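Local coordinates for protein tyrosine--tRNA ligase (Archaeoglobus fulgidus, PDB 2CYB) that probably joins tyrosine to its cognate tRNA, first activating the amino acid with ATP to form Tyr-AMP, at residues A87-A90 and D91-K95; D150-V153 and S154-I157; P229-V232 and E233-I236. One frame throughout, in Å; residues are numbered along the deposited sequence.

Contacts 1 and 3 each lie within one helix; contact 2 joins a loop to the first turn of helix 154-168. None touches another. Centres of contacts 1 and 2 are about 25 Å apart, and those of contacts 2 and 3 about 38 Å. Contact 2 is fully buried and faces the second subunit of the homodimer. Contacts 1 and 3 are partly buried, with one helix side packed on the chain and the other exposed. They are regular helix turns with acidic pairs on the exposed side, and contact 3 adds a salt bridge. In contact 2 a glutamine amide oxygen accepts a backbone N-H, and the other side chains are largely apolar.

Contact 1 of 3, residues A87-A90 and D91-K95; sequences AEVA and DYNKK
Asn93 N donates to Val89 O at 2.8 Å, the shortest of four backbone bonds joining 87-90 to 91-95. This is a plain alpha-helical turn in helix 83-99, part of the crossover between parallel strands 65-70 and 108-111 of the Rossmann fold. Tyr92 N bonds Glu88 O at 3.2 Å. The side chains of Val89 and Asn93 run side by side. Val89 CG1 stands anti to the backbone N (chi1 178°) and comes within 3.7 Å of Asn93 ND2. Asn93 ND2 also lies 3.2 Å from Val89 O, but at a poor angle. Its real acceptor is Ser42 O in the 'HIGH' region. Pro41 of the same motif touches Val89, Ala90 and Asn93, so this helix side backs the signature loop. Two acidic side chains meet on the exposed side. Glu88 bends at chi2 (-71°) and sends OE1 to 3.8 Å from Asp91 OD2. The two carboxylate planes are 73° apart, and the like charges probably raise the proton affinity of both. Asp91 OD2 also lies 2.9 Å from Ala87 O, two acceptors that make no hydrogen bond. Tyr92 CB lies 3.4 Å from Val89 O, which sits at the ring edge, near the ring plane.

Contact 2 of 3, residues D150-V153 and S154-I157; sequences DPMV and SQMI
Pro151 touches the ends of the Gln155 and Met156 side chains with its ring carbons CB and CG. Pro151 CB is 3.4 Å from Gln155 OE1. Pro151 CG meets the methyl CE of Met156 at 4.0 Å. Met156 bends at both chi2 (-63°) and chi3 (98°), which brings CE back to the ring. Met152 comes next and bonds with Gln155 twice. Met152 N donates to Gln155 OE1 at 2.7 Å, and the bond is nearly straight (174° at the hydrogen). In return Gln155 N donates to Met152 O at 3.0 Å, from above the carbonyl plane. A side-chain acceptor that returns to a backbone N-H three residues earlier resembles one half of a capping box. Here it stands at the start of helix 154-168, which carries the tyrosine-binding residues Tyr158, Gln162 and Asp165. The Gln155 amide is also held at NE2 by a weak bond to Glu79. The side chain of Met152 leads away and packs on Arg130 of the second subunit. Met152 CB stays 3.5 Å from Ser154 OG, whose hydroxyl is hydrogen-bonded to Leu77 O. Val153 follows, with a carbonyl oxygen that accepts two N-H groups. Met156 N lies 2.8 Å from Val153 O, above the carbonyl plane, and Ile157 N lies 3.3 Å from Val153 O, nearly along the C=O axis. The Val153 side chain packs on Ala137 of the second subunit. Val153 CG1 lies 4.3 Å from Ile157 CD1.

Contact 3 of 3, residues P229-V232 and E233-I236; sequences PEEV and ERKI
This is a local contact along a single helix, 229-237, which packs against helices 250-263 and 297-319. Four backbone bonds join its two halves. Lys235 N to Glu231 O is the straightest, 171° at the hydrogen. Glu231 carries the side-chain contact. Its CG is anti to the backbone N, and a bend at chi2 (65°) swings the carboxylate toward the next turn. There Glu231 OE1 makes a salt bridge with Arg234 NH2 at 3.2 Å. The carboxylate and guanidinium planes are only 9° apart, yet the oxygen lies well out of the guanidinium plane. No N-H points at it, so the pairing rests on charge alone. Lys235, one turn on, also comes up to this oxygen, but with a carbon: its CE is 3.2 Å from Glu231 OE1. Lys235 NZ itself remains 4.3 Å from Glu231 OE1, beyond a salt bridge. It is engaged instead by Asp227, in a salt bridge, and by Tyr222 O, in a hydrogen bond. On the exposed side the Glu230 and Glu233 chains cross obliquely, and their OE1 atoms come within 3.5 Å. This may raise their proton affinity. Val232 and Ile236 form the buried side, with Val232 CG1 4.3 Å from Ile236 CG1. Val232 touches Asn309, and Ile236 lies on Ile251 and Ile254. The whole is an amphipathic alpha helix, with one apolar side buried and charged residues spaced three and four apart on the other.

Contact 1 of 3, residues A87-A90 and D91-K95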
ATOM      1  N   ALA A  87      13.200  16.427   1.647  1.00 33.84           N
ATOM      2  CA  ALA A  87      14.636  16.197   1.759  1.00 36.95           C
ATOM      3  C   ALA A  87      15.302  17.367   2.487  1.00 34.74           C
ATOM      4  O   ALA A  87      16.191  17.166   3.318  1.00 36.05           O
ATOM      5  CB  ALA A  87      15.250  16.024   0.375  1.00 41.67           C
ATOM      6  N   GLU A  88      14.862  18.581   2.165  1.00 35.89           N
ATOM      7  CA  GLU A  88      15.396  19.797   2.770  1.00 43.86           C
ATOM      8  C   GLU A  88      15.034  19.908   4.246  1.00 40.62           C
ATOM      9  O   GLU A  88      15.867  20.281   5.065  1.00 37.97           O
ATOM     10  CB  GLU A  88      14.887  21.035   2.025  1.00 40.62           C
ATOM     11  CG  GLU A  88      15.665  21.374   0.761  1.00 65.19           C
ATOM     12  CD  GLU A  88      17.061  21.910   1.056  1.00 71.81           C
ATOM     13  OE1 GLU A  88      17.872  21.184   1.672  1.00 78.45           O
ATOM     14  OE2 GLU A  88      17.345  23.062   0.668  1.00 79.08           O
ATOM     15  N   VAL A  89      13.788  19.594   4.585  1.00 36.39           N
ATOM     16  CA  VAL A  89      13.365  19.659   5.976  1.00 36.09           C
ATOM     17  C   VAL A  89      14.111  18.602   6.784  1.00 33.86           C
ATOM     18  O   VAL A  89      14.446  18.814   7.951  1.00 39.24           O
ATOM     19  CB  VAL A  89      11.845  19.414   6.116  1.00 37.86           C
ATOM     20  CG1 VAL A  89      11.448  19.447   7.582  1.00 36.80           C
ATOM     21  CG2 VAL A  89      11.074  20.466   5.339  1.00 44.18           C
ATOM     22  N   ALA A  90      14.370  17.459   6.160  1.00 32.16           N
ATOM     23  CA  ALA A  90      15.078  16.373   6.827  1.00 31.98           C
ATOM     24  C   ALA A  90      16.478  16.803   7.268  1.00 36.59           C
ATOM     25  O   ALA A  90      16.912  16.484   8.377  1.00 32.75           O
ATOM     26  CB  ALA A  90      15.167  15.163   5.907  1.00 29.53           C
ATOM     27  N   ASP A  91      17.182  17.525   6.404  1.00 39.30           N
ATOM     28  CA  ASP A  91      18.531  17.986   6.736  1.00 44.24           C
ATOM     29  C   ASP A  91      18.454  19.000   7.869  1.00 37.44           C
ATOM     30  O   ASP A  91      19.267  18.978   8.792  1.00 37.30           O
ATOM     31  CB  ASP A  91      19.202  18.628   5.522  1.00 50.03           C
ATOM     32  CG  ASP A  91      19.439  17.641   4.403  1.00 63.76           C
ATOM     33  OD1 ASP A  91      20.048  16.581   4.667  1.00 67.07           O
ATOM     34  OD2 ASP A  91      19.022  17.928   3.260  1.00 72.86           O
ATOM     35  N   TYR A  92      17.468  19.885   7.788  1.00 36.71           N
ATOM     36  CA  TYR A  92      17.266  20.892   8.815  1.00 35.58           C
ATOM     37  C   TYR A  92      16.978  20.218  10.148  1.00 39.33           C
ATOM     38  O   TYR A  92      17.522  20.609  11.181  1.00 39.06           O
ATOM     39  CB  TYR A  92      16.097  21.801   8.444  1.00 41.64           C
ATOM     40  CG  TYR A  92      15.645  22.675   9.587  1.00 42.74           C
ATOM     41  CD1 TYR A  92      16.519  23.584  10.184  1.00 50.48           C
ATOM     42  CD2 TYR A  92      14.350  22.574  10.094  1.00 45.84           C
ATOM     43  CE1 TYR A  92      16.116  24.370  11.260  1.00 47.46           C
ATOM     44  CE2 TYR A  92      13.934  23.354  11.169  1.00 43.54           C
ATOM     45  CZ  TYR A  92      14.822  24.248  11.747  1.00 48.10           C
ATOM     46  OH  TYR A  92      14.417  25.017  12.810  1.00 51.72           O
ATOM     47  N   ASN A  93      16.111  19.212  10.122  1.00 33.60           N
ATOM     48  CA  ASN A  93      15.760  18.481  11.336  1.00 34.19           C
ATOM     49  C   ASN A  93      16.967  17.818  11.984  1.00 32.97           C
ATOM     50  O   ASN A  93      17.089  17.811  13.208  1.00 34.51           O
ATOM     51  CB  ASN A  93      14.699  17.415  11.038  1.00 32.83           C
ATOM     52  CG  ASN A  93      13.307  17.999  10.871  1.00 43.30           C
ATOM     53  OD1 ASN A  93      12.330  17.258  10.754  1.00 38.30           O
ATOM     54  ND2 ASN A  93      13.206  19.328  10.860  1.00 37.97           N
ATOM     55  N   LYS A  94      17.858  17.247  11.176  1.00 34.84           N
ATOM     56  CA  LYS A  94      19.043  16.599  11.725  1.00 36.66           C
ATOM     57  C   LYS A  94      19.870  17.618  12.500  1.00 35.82           C
ATOM     58  O   LYS A  94      20.367  17.326  13.587  1.00 35.16           O
ATOM     59  CB  LYS A  94      19.882  15.969  10.611  1.00 41.58           C
ATOM     60  CG  LYS A  94      21.088  15.160  11.095  1.00 47.90           C
ATOM     61  CD  LYS A  94      21.474  14.125  10.040  1.00 54.71           C
ATOM     62  CE  LYS A  94      22.840  14.371   9.418  1.00 62.45           C
ATOM     63  NZ  LYS A  94      23.949  13.885  10.280  1.00 66.71           N
ATOM     64  N   LYS A  95      20.003  18.816  11.941  1.00 38.25           N
ATOM     65  CA  LYS A  95      20.765  19.879  12.594  1.00 43.69           C
ATOM     66  C   LYS A  95      20.162  20.229  13.951  1.00 43.94           C
ATOM     67  O   LYS A  95      20.878  20.378  14.943  1.00 41.65           O
ATOM     68  CB  LYS A  95      20.789  21.133  11.719  1.00 38.69           C
ATOM     69  CG  LYS A  95      21.517  20.961  10.403  1.00 52.97           C
ATOM     70  CD  LYS A  95      21.541  22.268   9.630  1.00 53.07           C
ATOM     71  CE  LYS A  95      22.350  22.137   8.352  1.00 57.61           C
ATOM     72  NZ  LYS A  95      22.438  23.435   7.622  1.00 61.83           N
TER

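Contact 2 of 3, residues D150-V153 and S154-I157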
ATOM      1  N   ASP A 150     -11.616   9.292   4.815  1.00 42.89           N
ATOM      2  CA  ASP A 150     -11.249   9.205   3.400  1.00 41.80           C
ATOM      3  C   ASP A 150      -9.739   9.349   3.165  1.00 32.85           C
ATOM      4  O   ASP A 150      -9.284  10.244   2.461  1.00 33.23           O
ATOM      5  CB  ASP A 150     -12.009  10.273   2.617  1.00 52.23           C
ATOM      6  CG  ASP A 150     -13.514  10.140   2.773  1.00 67.79           C
ATOM      7  OD1 ASP A 150     -14.246  11.044   2.317  1.00 82.55           O
ATOM      8  OD2 ASP A 150     -13.965   9.126   3.351  1.00 72.05           O
ATOM      9  N   PRO A 151      -8.939   8.451   3.755  1.00 29.56           N
ATOM     10  CA  PRO A 151      -7.485   8.518   3.585  1.00 25.59           C
ATOM     11  C   PRO A 151      -7.011   8.039   2.213  1.00 23.26           C
ATOM     12  O   PRO A 151      -7.790   7.492   1.420  1.00 25.62           O
ATOM     13  CB  PRO A 151      -6.983   7.611   4.696  1.00 30.51           C
ATOM     14  CG  PRO A 151      -8.020   6.531   4.699  1.00 31.05           C
ATOM     15  CD  PRO A 151      -9.316   7.313   4.612  1.00 29.06           C
ATOM     16  N   MET A 152      -5.724   8.250   1.941  1.00 25.97           N
ATOM     17  CA  MET A 152      -5.124   7.804   0.686  1.00 27.87           C
ATOM     18  C   MET A 152      -4.566   6.406   0.945  1.00 22.26           C
ATOM     19  O   MET A 152      -4.336   6.035   2.101  1.00 21.66           O
ATOM     20  CB  MET A 152      -3.974   8.739   0.284  1.00 23.84           C
ATOM     21  CG  MET A 152      -4.328  10.214   0.314  1.00 31.67           C
ATOM     22  SD  MET A 152      -5.790  10.525  -0.702  1.00 38.30           S
ATOM     23  CE  MET A 152      -5.191  10.231  -2.214  1.00 24.71           C
ATOM     24  N   VAL A 153      -4.349   5.620  -0.110  1.00 22.10           N
ATOM     25  CA  VAL A 153      -3.788   4.290   0.095  1.00 22.95           C
ATOM     26  C   VAL A 153      -2.417   4.419   0.764  1.00 25.04           C
ATOM     27  O   VAL A 153      -2.013   3.557   1.555  1.00 25.54           O
ATOM     28  CB  VAL A 153      -3.637   3.499  -1.241  1.00 18.49           C
ATOM     29  CG1 VAL A 153      -2.989   2.125  -0.968  1.00 20.98           C
ATOM     30  CG2 VAL A 153      -5.008   3.310  -1.902  1.00 23.41           C
ATOM     31  N   SER A 154      -1.709   5.505   0.466  1.00 21.77           N
ATOM     32  CA  SER A 154      -0.384   5.703   1.046  1.00 23.42           C
ATOM     33  C   SER A 154      -0.425   5.690   2.574  1.00 28.47           C
ATOM     34  O   SER A 154       0.522   5.269   3.214  1.00 23.72           O
ATOM     35  CB  SER A 154       0.229   7.019   0.559  1.00 23.77           C
ATOM     36  OG  SER A 154      -0.581   8.129   0.923  1.00 24.12           O
ATOM     37  N   GLN A 155      -1.533   6.125   3.163  1.00 23.75           N
ATOM     38  CA  GLN A 155      -1.614   6.158   4.615  1.00 22.90           C
ATOM     39  C   GLN A 155      -1.900   4.779   5.213  1.00 22.64           C
ATOM     40  O   GLN A 155      -1.750   4.570   6.417  1.00 25.53           O
ATOM     41  CB  GLN A 155      -2.635   7.231   5.033  1.00 26.10           C
ATOM     42  CG  GLN A 155      -2.102   8.642   4.725  1.00 31.05           C
ATOM     43  CD  GLN A 155      -3.179   9.690   4.471  1.00 30.75           C
ATOM     44  OE1 GLN A 155      -4.222   9.404   3.887  1.00 31.03           O
ATOM     45  NE2 GLN A 155      -2.909  10.923   4.886  1.00 32.04           N
ATOM     46  N   MET A 156      -2.261   3.820   4.364  1.00 23.63           N
ATOM     47  CA  MET A 156      -2.526   2.461   4.828  1.00 27.91           C
ATOM     48  C   MET A 156      -1.253   1.618   4.726  1.00 29.72           C
ATOM     49  O   MET A 156      -1.133   0.576   5.368  1.00 26.29           O
ATOM     50  CB  MET A 156      -3.654   1.825   4.008  1.00 27.27           C
ATOM     51  CG  MET A 156      -4.957   2.612   4.051  1.00 27.78           C
ATOM     52  SD  MET A 156      -5.673   2.699   5.724  1.00 32.00           S
ATOM     53  CE  MET A 156      -5.099   4.332   6.267  1.00 32.20           C
ATOM     54  N   ILE A 157      -0.311   2.070   3.899  1.00 27.39           N
ATOM     55  CA  ILE A 157       0.974   1.387   3.737  1.00 28.78           C
ATOM     56  C   ILE A 157       1.897   1.858   4.874  1.00 29.55           C
ATOM     57  O   ILE A 157       2.698   1.089   5.402  1.00 27.14           O
ATOM     58  CB  ILE A 157       1.635   1.762   2.390  1.00 25.46           C
ATOM     59  CG1 ILE A 157       0.806   1.207   1.230  1.00 31.65           C
ATOM     60  CG2 ILE A 157       3.066   1.234   2.337  1.00 32.54           C
ATOM     61  CD1 ILE A 157       1.244   1.743  -0.124  1.00 25.07           C
TER

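Contact 3 of 3, residues P229-V232 and E233-I236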
ATOM      1  N   PRO A 229      12.901  34.571  22.176  1.00 39.33           N
ATOM      2  CA  PRO A 229      12.639  34.740  23.608  1.00 43.94           C
ATOM      3  C   PRO A 229      11.364  35.520  23.909  1.00 42.11           C
ATOM      4  O   PRO A 229      10.591  35.144  24.785  1.00 38.16           O
ATOM      5  CB  PRO A 229      13.897  35.447  24.099  1.00 36.58           C
ATOM      6  CG  PRO A 229      14.953  34.823  23.256  1.00 39.14           C
ATOM      7  CD  PRO A 229      14.319  34.834  21.872  1.00 43.73           C
ATOM      8  N   GLU A 230      11.146  36.604  23.174  1.00 41.22           N
ATOM      9  CA  GLU A 230       9.957  37.428  23.364  1.00 45.75           C
ATOM     10  C   GLU A 230       8.681  36.650  23.075  1.00 37.00           C
ATOM     11  O   GLU A 230       7.698  36.760  23.808  1.00 37.44           O
ATOM     12  CB  GLU A 230      10.014  38.658  22.452  1.00 53.24           C
ATOM     13  CG  GLU A 230      10.784  39.838  23.019  1.00 65.67           C
ATOM     14  CD  GLU A 230       9.960  40.653  24.005  1.00 75.49           C
ATOM     15  OE1 GLU A 230       9.568  40.104  25.058  1.00 83.61           O
ATOM     16  OE2 GLU A 230       9.702  41.843  23.720  1.00 70.04           O
ATOM     17  N   GLU A 231       8.698  35.873  21.996  1.00 36.74           N
ATOM     18  CA  GLU A 231       7.536  35.083  21.604  1.00 40.08           C
ATOM     19  C   GLU A 231       7.286  33.975  22.623  1.00 35.03           C
ATOM     20  O   GLU A 231       6.139  33.691  22.971  1.00 39.24           O
ATOM     21  CB  GLU A 231       7.744  34.491  20.204  1.00 40.78           C
ATOM     22  CG  GLU A 231       6.557  33.683  19.679  1.00 42.64           C
ATOM     23  CD  GLU A 231       5.305  34.522  19.450  1.00 50.15           C
ATOM     24  OE1 GLU A 231       4.247  33.932  19.133  1.00 48.08           O
ATOM     25  OE2 GLU A 231       5.371  35.762  19.582  1.00 50.04           O
ATOM     26  N   VAL A 232       8.355  33.344  23.100  1.00 29.93           N
ATOM     27  CA  VAL A 232       8.206  32.297  24.113  1.00 34.98           C
ATOM     28  C   VAL A 232       7.516  32.891  25.339  1.00 34.57           C
ATOM     29  O   VAL A 232       6.596  32.301  25.901  1.00 35.37           O
ATOM     30  CB  VAL A 232       9.571  31.731  24.552  1.00 34.64           C
ATOM     31  CG1 VAL A 232       9.396  30.817  25.754  1.00 34.29           C
ATOM     32  CG2 VAL A 232      10.215  30.971  23.399  1.00 36.88           C
ATOM     33  N   GLU A 233       7.965  34.071  25.748  1.00 40.40           N
ATOM     34  CA  GLU A 233       7.388  34.734  26.909  1.00 37.98           C
ATOM     35  C   GLU A 233       5.913  35.019  26.712  1.00 33.75           C
ATOM     36  O   GLU A 233       5.105  34.777  27.607  1.00 33.28           O
ATOM     37  CB  GLU A 233       8.143  36.029  27.201  1.00 37.75           C
ATOM     38  CG  GLU A 233       9.494  35.808  27.867  1.00 42.20           C
ATOM     39  CD  GLU A 233      10.325  37.075  27.924  1.00 51.42           C
ATOM     40  OE1 GLU A 233       9.728  38.173  27.969  1.00 58.95           O
ATOM     41  OE2 GLU A 233      11.571  36.973  27.934  1.00 50.62           O
ATOM     42  N   ARG A 234       5.560  35.526  25.533  1.00 38.57           N
ATOM     43  CA  ARG A 234       4.166  35.836  25.224  1.00 37.68           C
ATOM     44  C   ARG A 234       3.258  34.604  25.271  1.00 33.63           C
ATOM     45  O   ARG A 234       2.183  34.642  25.868  1.00 38.07           O
ATOM     46  CB  ARG A 234       4.067  36.488  23.838  1.00 44.92           C
ATOM     47  CG  ARG A 234       2.644  36.597  23.332  1.00 54.17           C
ATOM     48  CD  ARG A 234       2.577  37.094  21.900  1.00 67.41           C
ATOM     49  NE  ARG A 234       1.289  36.764  21.298  1.00 71.68           N
ATOM     50  CZ  ARG A 234       0.922  35.532  20.953  1.00 73.56           C
ATOM     51  NH1 ARG A 234      -0.273  35.317  20.418  1.00 74.82           N
ATOM     52  NH2 ARG A 234       1.759  34.518  21.128  1.00 70.19           N
ATOM     53  N   LYS A 235       3.684  33.518  24.631  1.00 34.70           N
ATOM     54  CA  LYS A 235       2.895  32.285  24.605  1.00 35.97           C
ATOM     55  C   LYS A 235       2.695  31.694  25.998  1.00 31.40           C
ATOM     56  O   LYS A 235       1.600  31.238  26.330  1.00 33.63           O
ATOM     57  CB  LYS A 235       3.564  31.247  23.695  1.00 33.93           C
ATOM     58  CG  LYS A 235       3.524  31.604  22.211  1.00 37.31           C
ATOM     59  CD  LYS A 235       4.177  30.507  21.368  1.00 39.64           C
ATOM     60  CE  LYS A 235       4.043  30.781  19.875  1.00 42.15           C
ATOM     61  NZ  LYS A 235       4.669  29.696  19.059  1.00 41.23           N
ATOM     62  N   ILE A 236       3.750  31.701  26.810  1.00 37.35           N
ATOM     63  CA  ILE A 236       3.651  31.175  28.170  1.00 37.98           C
ATOM     64  C   ILE A 236       2.736  32.080  28.991  1.00 39.84           C
ATOM     65  O   ILE A 236       1.861  31.603  29.715  1.00 40.60           O
ATOM     66  CB  ILE A 236       5.046  31.088  28.849  1.00 40.07           C
ATOM     67  CG1 ILE A 236       5.897  30.015  28.164  1.00 39.30           C
ATOM     68  CG2 ILE A 236       4.899  30.741  30.330  1.00 34.35           C
ATOM     69  CD1 ILE A 236       5.311  28.619  28.250  1.00 48.83           C
TER